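PDB 7CVW: catechol O-methyltransferase from Niastella koreensis, which transfers a methyl group from S-adenosyl-L-methionine to catechol-like substrates in a metal-dependent reaction, giving meta- and para-O-methylated products in equal proportion. Local coordinates for residues A140-P143 against P144-E147; V97-K100 against N101-A105; G194-T197 against A198-A201. All blocks are in the same frame, centred on the assembly; numbering follows the deposited sequence.

How the contacts relate
Along the chain the order is contact 2, contact 1, contact 3, and all three belong to the Rossmann-like methyltransferase fold. Contact 2 lies on helix 92-104, near the sheet edge formed by strand 111-115. Contact 1 leads from central strand 133-138 into helix 145-154, beside the cofactor and the magnesium ion. Contact 3 turns from helix 181-195 into strand 199-206, the opposite outermost strand within the chain. Centres of contacts 2 and 3 are about 36 Å apart, on opposite sides of the chain's centre; the centre of contact 1 is about 25 Å from that of contact 2 and about 17 Å from that of contact 3. The series thus spans the sheet, with the active-site loop between a peripheral helix and the dimer interface.

Contact 1. Residues A140-P143 against P144-E147; sequences ADKP and PYTE. With SAH (S-adenosyl-L-homocysteine), chain E.
The ring of Tyr145 presents one edge to the backbone carbonyl of Asp141, whose O lies near the ring plane, 3.2 Å from Tyr145 CD1. Lys142 runs alongside the ring in the same direction, and its CD approaches Tyr145 CE1 obliquely at 3.6 Å. The other flat groups are the adenine of S-adenosyl-L-homocysteine and the carboxylate of Asp141. Ala140 CB rests over one face of the purine, 3.7 Å from SAH N3, and the Asp141 carboxylate covers the same side nearer the exocyclic amine. Asp141 has CG wedged between its backbone N and carbonyl carbon (chi1 50°), which sets the carboxylate between the cofactor and Pro144: OD2 touches Pro144 CG at 3.4 Å, while OD1 is hydrogen-bonded to Tyr148 OH.

Between these groups the chain makes a type I beta turn from Lys142 to Tyr145, with Pro144 as N-cap residue of helix 145-154. Tyr145 N closes the turn on Lys142 O over 3.2 Å, a nearly straight N-H...O (167°) reaching the oxygen from above the carbonyl plane. This loop follows strand 133-138 of the Rossmann-like sheet and carries Ala140 and Asp141 into the cofactor pocket.

The Lys142 chain bends at chi2 and carries its amine back towards Ala140, alongside the phenol end of Tyr145. NZ donates to Ala140 O at 2.8 Å, in the carbonyl plane, and to Tyr145 OH at 2.9 Å. It also bonds Asn166 OD1, from a magnesium ligand, and weakly Asp139 OD1; the phenol in turn bonds the backbone oxygen of Asp165, so both polar ends are tied to the metal site. On the helix side, a water donates to Pro143 O and accepts from Thr146 N, bridging the turn to the first helical residues.

Contact 2. Residues V97-K100 against N101-A105; sequences VAQK and NIDRA
Val97 and Asn101 lie side by side on the packed flank of this helix, pointing the same way, with Val97 CG1 3.7 Å from Asn101 ND2. The Asn101 amide is held from both ends: ND2 donates to Ala68 O and Ser30 OG, while OD1 accepts Arg104 NH1 at 2.8 Å. This is an i to i+3 bond in the guanidinium plane that helps fix the rotation of the group, one face of which lies against Lys100 O. Beneath them run i to i+4 backbone bonds, among them Ile102 N to Ala98 O at 2.8 Å.

The outward flank is looser and polar. Gln99, its chain bent at chi2 (72°), folds NE2 round to Asp103 OD1 at 3.0 Å. The bond is fairly straight (159°); NE2 comes from the syn side but well out of the carboxylate plane, whereas OD1 lies close to the amide plane of Gln99, the two planes being turned 37° apart. OD1 is also bonded to Thr108 OG1. Farther round, exposed Lys100 reaches across Arg104, CE coming to 3.2 Å from NH2, and their like charges probably disfavour a closer approach of the two ends.

Helix 92-104 is the crossover of a beta-alpha-beta unit between strands 84-89 and 111-115. Ala98 and Ile102 face strand 111-115, Ile102 also meets helix 70-76, and Val97 and Arg104 pack on helix 22-34.

Contact 3. Residues G194-T197 against A198-A201; sequences GANT and AVDA
Asn196 reaches forward with its amide, so that OD1 meets both the N-H and the methyl group of Ala198. Ala198 N donates to Asn196 OD1 over 2.8 Å, with a bent N-H...O angle of 144° and the donor tilted out of the amide carbonyl plane. This bond from a side-chain oxygen to the N-H two residues on defines an Asx turn. With CG trans to the backbone N (chi1 -166°), the amide lies beside the carbonyl carbon and can follow the chain as it bends. The same oxygen is 3.2 Å from Ala198 CB and 3.8 Å from Val199 CG2, where it borders the apolar start of the strand. Asn196 ND2 is hydrogen-bonded to a residue flanking the segments, so the amide is held at both ends.

Thr197 occupies the exposed corner of the turn, and its carbonyl O accepts a hydrogen bond from Lys221 NZ.

The turn carries the chain from helix 181-195 into strand 199-206, which pairs antiparallel with strand 213-220, with backbone bonds between Asp200 and Ile219 and, just beyond the strand ends, between Ala198 and Lys221. Asn196 and Val199 pack on Phe149 and Leu153 of helix 145-154. Beyond the turn, Asp200 and Ala201 bond Gln54 and Lys47 of the second subunit, placing the strand start at the dimer interface.

Contact 1. Residues A140-P143 against P144-E147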
# COMPACT_ATOMS: atom_id res chain seq x y z
N ALA A 140 -3.45 17.20 -6.88
CA ALA A 140 -4.01 18.38 -7.57
C ALA A 140 -3.32 18.54 -8.93
O ALA A 140 -3.22 17.59 -9.62
CB ALA A 140 -3.83 19.61 -6.71
N ASP A 141 -2.97 19.78 -9.29
CA ASP A 141 -2.17 19.97 -10.52
C ASP A 141 -0.80 19.31 -10.32
O ASP A 141 -0.36 19.17 -9.16
CB ASP A 141 -2.10 21.44 -10.90
CG ASP A 141 -1.69 22.39 -9.78
OD1 ASP A 141 -1.86 22.04 -8.60
OD2 ASP A 141 -1.19 23.49 -10.09
N LYS A 142 -0.19 18.89 -11.42
CA LYS A 142 0.98 17.98 -11.36
C LYS A 142 2.31 18.72 -11.34
O LYS A 142 3.21 18.32 -10.60
CB LYS A 142 0.84 16.93 -12.47
CG LYS A 142 -0.53 16.27 -12.54
CD LYS A 142 -0.97 15.64 -11.21
CE LYS A 142 -2.32 14.95 -11.29
NZ LYS A 142 -2.98 14.81 -9.96
N PRO A 143 2.54 19.78 -12.14
CA PRO A 143 3.84 20.45 -12.12
C PRO A 143 4.38 20.83 -10.75
O PRO A 143 5.59 20.68 -10.53
CB PRO A 143 3.60 21.65 -13.04
CG PRO A 143 2.61 21.12 -14.01
CD PRO A 143 1.64 20.33 -13.16
N PRO A 144 3.57 21.37 -9.81
CA PRO A 144 4.08 21.78 -8.50
C PRO A 144 4.08 20.71 -7.40
O PRO A 144 4.26 21.04 -6.24
CB PRO A 144 3.15 22.93 -8.08
CG PRO A 144 1.89 22.73 -8.85
CD PRO A 144 2.17 21.77 -9.98
N TYR A 145 3.90 19.45 -7.74
CA TYR A 145 3.93 18.37 -6.72
C TYR A 145 5.16 18.53 -5.84
O TYR A 145 5.08 18.37 -4.63
CB TYR A 145 3.99 16.99 -7.36
CG TYR A 145 2.69 16.26 -7.49
CD1 TYR A 145 1.50 16.92 -7.77
CD2 TYR A 145 2.68 14.87 -7.47
CE1 TYR A 145 0.31 16.22 -7.92
CE2 TYR A 145 1.50 14.16 -7.64
CZ TYR A 145 0.32 14.84 -7.89
OH TYR A 145 -0.85 14.16 -8.08
N THR A 146 6.32 18.84 -6.42
CA THR A 146 7.58 18.99 -5.66
C THR A 146 7.39 20.01 -4.54
O THR A 146 7.76 19.72 -3.42
CB THR A 146 8.73 19.35 -6.61
OG1 THR A 146 8.92 18.28 -7.54
CG2 THR A 146 10.02 19.59 -5.86
N GLU A 147 6.81 21.17 -4.85
CA GLU A 147 6.61 22.23 -3.84
C GLU A 147 5.49 21.86 -2.86
O GLU A 147 5.60 22.15 -1.69
CB GLU A 147 6.33 23.55 -4.54
CG GLU A 147 7.58 24.08 -5.22
CD GLU A 147 8.10 23.25 -6.38
OE1 GLU A 147 7.31 22.98 -7.32
OE2 GLU A 147 9.31 22.86 -6.32
N SAH E . -8.49 13.40 -5.67
CA SAH E . -9.61 13.46 -6.63
CB SAH E . -9.11 13.86 -8.03
CG SAH E . -8.44 15.19 -8.09
SD SAH E . -8.34 15.61 -9.88
C SAH E . -10.24 12.07 -6.65
O SAH E . -11.42 11.99 -6.56
OXT SAH E . -9.49 11.16 -6.78
C5' SAH E . -7.31 17.11 -9.79
C4' SAH E . -8.06 18.26 -9.16
O4' SAH E . -7.08 19.26 -8.85
C3' SAH E . -9.10 18.97 -10.05
O3' SAH E . -10.36 19.08 -9.42
C2' SAH E . -8.49 20.35 -10.30
O2' SAH E . -9.44 21.37 -10.45
C1' SAH E . -7.66 20.51 -9.04
N9 SAH E . -6.62 21.51 -9.12
C8 SAH E . -5.94 21.93 -10.23
N7 SAH E . -5.08 22.88 -9.97
C5 SAH E . -5.20 23.10 -8.61
C6 SAH E . -4.54 23.97 -7.73
N6 SAH E . -3.63 24.84 -8.10
N1 SAH E . -4.90 23.93 -6.44
C2 SAH E . -5.84 23.06 -6.07
N3 SAH E . -6.53 22.21 -6.81
C4 SAH E . -6.14 22.25 -8.08
O HOH W 1 6.79 18.50 -9.37

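Contact 2. Residues V97-K100 against N101-A105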
# COMPACT_ATOMS: atom_id res chain seq x y z
N VAL A 97 -19.61 21.22 -6.63
CA VAL A 97 -20.05 19.83 -6.91
C VAL A 97 -19.60 18.92 -5.78
O VAL A 97 -20.44 18.15 -5.27
CB VAL A 97 -19.54 19.35 -8.27
CG1 VAL A 97 -19.79 17.86 -8.46
CG2 VAL A 97 -20.20 20.17 -9.35
N ALA A 98 -18.32 19.03 -5.36
CA ALA A 98 -17.82 18.22 -4.24
C ALA A 98 -18.66 18.52 -2.99
O ALA A 98 -18.94 17.59 -2.21
CB ALA A 98 -16.36 18.50 -4.03
N GLN A 99 -19.02 19.79 -2.75
CA GLN A 99 -19.74 20.12 -1.50
C GLN A 99 -21.09 19.39 -1.48
O GLN A 99 -21.44 18.81 -0.44
CB GLN A 99 -19.95 21.62 -1.36
CG GLN A 99 -20.64 21.97 -0.05
CD GLN A 99 -19.71 21.79 1.13
OE1 GLN A 99 -18.66 22.43 1.19
NE2 GLN A 99 -20.05 20.89 2.04
N LYS A 100 -21.79 19.37 -2.61
CA LYS A 100 -23.10 18.66 -2.72
C LYS A 100 -22.87 17.17 -2.44
O LYS A 100 -23.70 16.54 -1.76
CB LYS A 100 -23.72 18.87 -4.10
CG LYS A 100 -25.11 18.28 -4.26
CD LYS A 100 -25.77 18.68 -5.57
CE LYS A 100 -26.60 17.57 -6.17
NZ LYS A 100 -27.79 18.10 -6.88
N ASN A 101 -21.79 16.61 -2.98
CA ASN A 101 -21.51 15.15 -2.86
C ASN A 101 -21.15 14.80 -1.42
O ASN A 101 -21.56 13.72 -0.91
CB ASN A 101 -20.43 14.75 -3.86
CG ASN A 101 -20.85 14.90 -5.31
OD1 ASN A 101 -22.05 14.89 -5.63
ND2 ASN A 101 -19.88 14.96 -6.20
N ILE A 102 -20.39 15.66 -0.75
CA ILE A 102 -20.01 15.51 0.68
C ILE A 102 -21.28 15.61 1.55
O ILE A 102 -21.44 14.84 2.50
CB ILE A 102 -18.97 16.60 1.03
CG1 ILE A 102 -17.58 16.27 0.47
CG2 ILE A 102 -18.96 16.92 2.53
CD1 ILE A 102 -17.00 14.96 0.85
N ASP A 103 -22.17 16.52 1.21
CA ASP A 103 -23.44 16.72 1.95
C ASP A 103 -24.27 15.44 1.81
O ASP A 103 -24.82 14.96 2.83
CB ASP A 103 -24.17 17.96 1.45
CG ASP A 103 -23.51 19.30 1.74
OD1 ASP A 103 -22.55 19.34 2.52
OD2 ASP A 103 -23.97 20.31 1.16
N ARG A 104 -24.36 14.88 0.60
CA ARG A 104 -25.14 13.66 0.32
C ARG A 104 -24.57 12.53 1.18
O ARG A 104 -25.35 11.70 1.69
CB ARG A 104 -25.08 13.28 -1.16
CG ARG A 104 -25.99 12.11 -1.52
CD ARG A 104 -25.86 11.68 -2.95
NE ARG A 104 -26.36 12.73 -3.82
CZ ARG A 104 -25.60 13.59 -4.53
NH1 ARG A 104 -24.28 13.51 -4.54
NH2 ARG A 104 -26.19 14.51 -5.27
N ALA A 105 -23.24 12.47 1.33
CA ALA A 105 -22.55 11.41 2.10
C ALA A 105 -22.69 11.66 3.62
O ALA A 105 -22.20 10.82 4.41
CB ALA A 105 -21.11 11.31 1.69

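Contact 3. Residues G194-T197 against A198-A201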
# COMPACT_ATOMS: atom_id res chain seq x y z
N GLY A 194 13.57 10.79 -4.18
CA GLY A 194 14.81 9.99 -4.10
C GLY A 194 15.90 10.72 -3.35
O GLY A 194 16.80 10.02 -2.84
N ALA A 195 15.88 12.06 -3.31
CA ALA A 195 16.93 12.88 -2.66
C ALA A 195 16.53 13.25 -1.23
O ALA A 195 17.33 13.85 -0.54
CB ALA A 195 17.19 14.12 -3.48
N ASN A 196 15.30 12.95 -0.81
CA ASN A 196 14.75 13.53 0.44
C ASN A 196 15.16 12.68 1.63
O ASN A 196 14.80 11.49 1.66
CB ASN A 196 13.23 13.68 0.31
CG ASN A 196 12.67 14.55 1.40
OD1 ASN A 196 12.63 14.14 2.56
ND2 ASN A 196 12.14 15.70 1.01
N THR A 197 15.81 13.30 2.63
CA THR A 197 16.29 12.62 3.85
C THR A 197 15.27 12.75 4.98
O THR A 197 15.56 12.19 6.04
CB THR A 197 17.64 13.19 4.28
OG1 THR A 197 17.44 14.57 4.52
CG2 THR A 197 18.71 13.01 3.22
N ALA A 198 14.15 13.46 4.79
CA ALA A 198 13.14 13.68 5.86
C ALA A 198 12.12 12.54 5.87
O ALA A 198 11.30 12.51 6.78
CB ALA A 198 12.45 15.01 5.66
N VAL A 199 12.10 11.69 4.84
CA VAL A 199 11.05 10.64 4.71
C VAL A 199 11.69 9.31 4.31
O VAL A 199 12.80 9.31 3.72
CB VAL A 199 9.96 11.00 3.69
CG1 VAL A 199 9.26 12.30 4.02
CG2 VAL A 199 10.49 11.01 2.25
N ASP A 200 10.96 8.23 4.60
CA ASP A 200 11.15 6.87 4.03
C ASP A 200 10.04 6.68 2.99
O ASP A 200 8.86 6.95 3.33
CB ASP A 200 11.07 5.81 5.11
CG ASP A 200 12.17 5.96 6.16
OD1 ASP A 200 13.32 6.16 5.75
OD2 ASP A 200 11.87 5.86 7.37
N ALA A 201 10.37 6.30 1.77
CA ALA A 201 9.36 6.33 0.69
C ALA A 201 9.54 5.20 -0.32
O ALA A 201 10.64 4.64 -0.45
CB ALA A 201 9.40 7.66 -0.01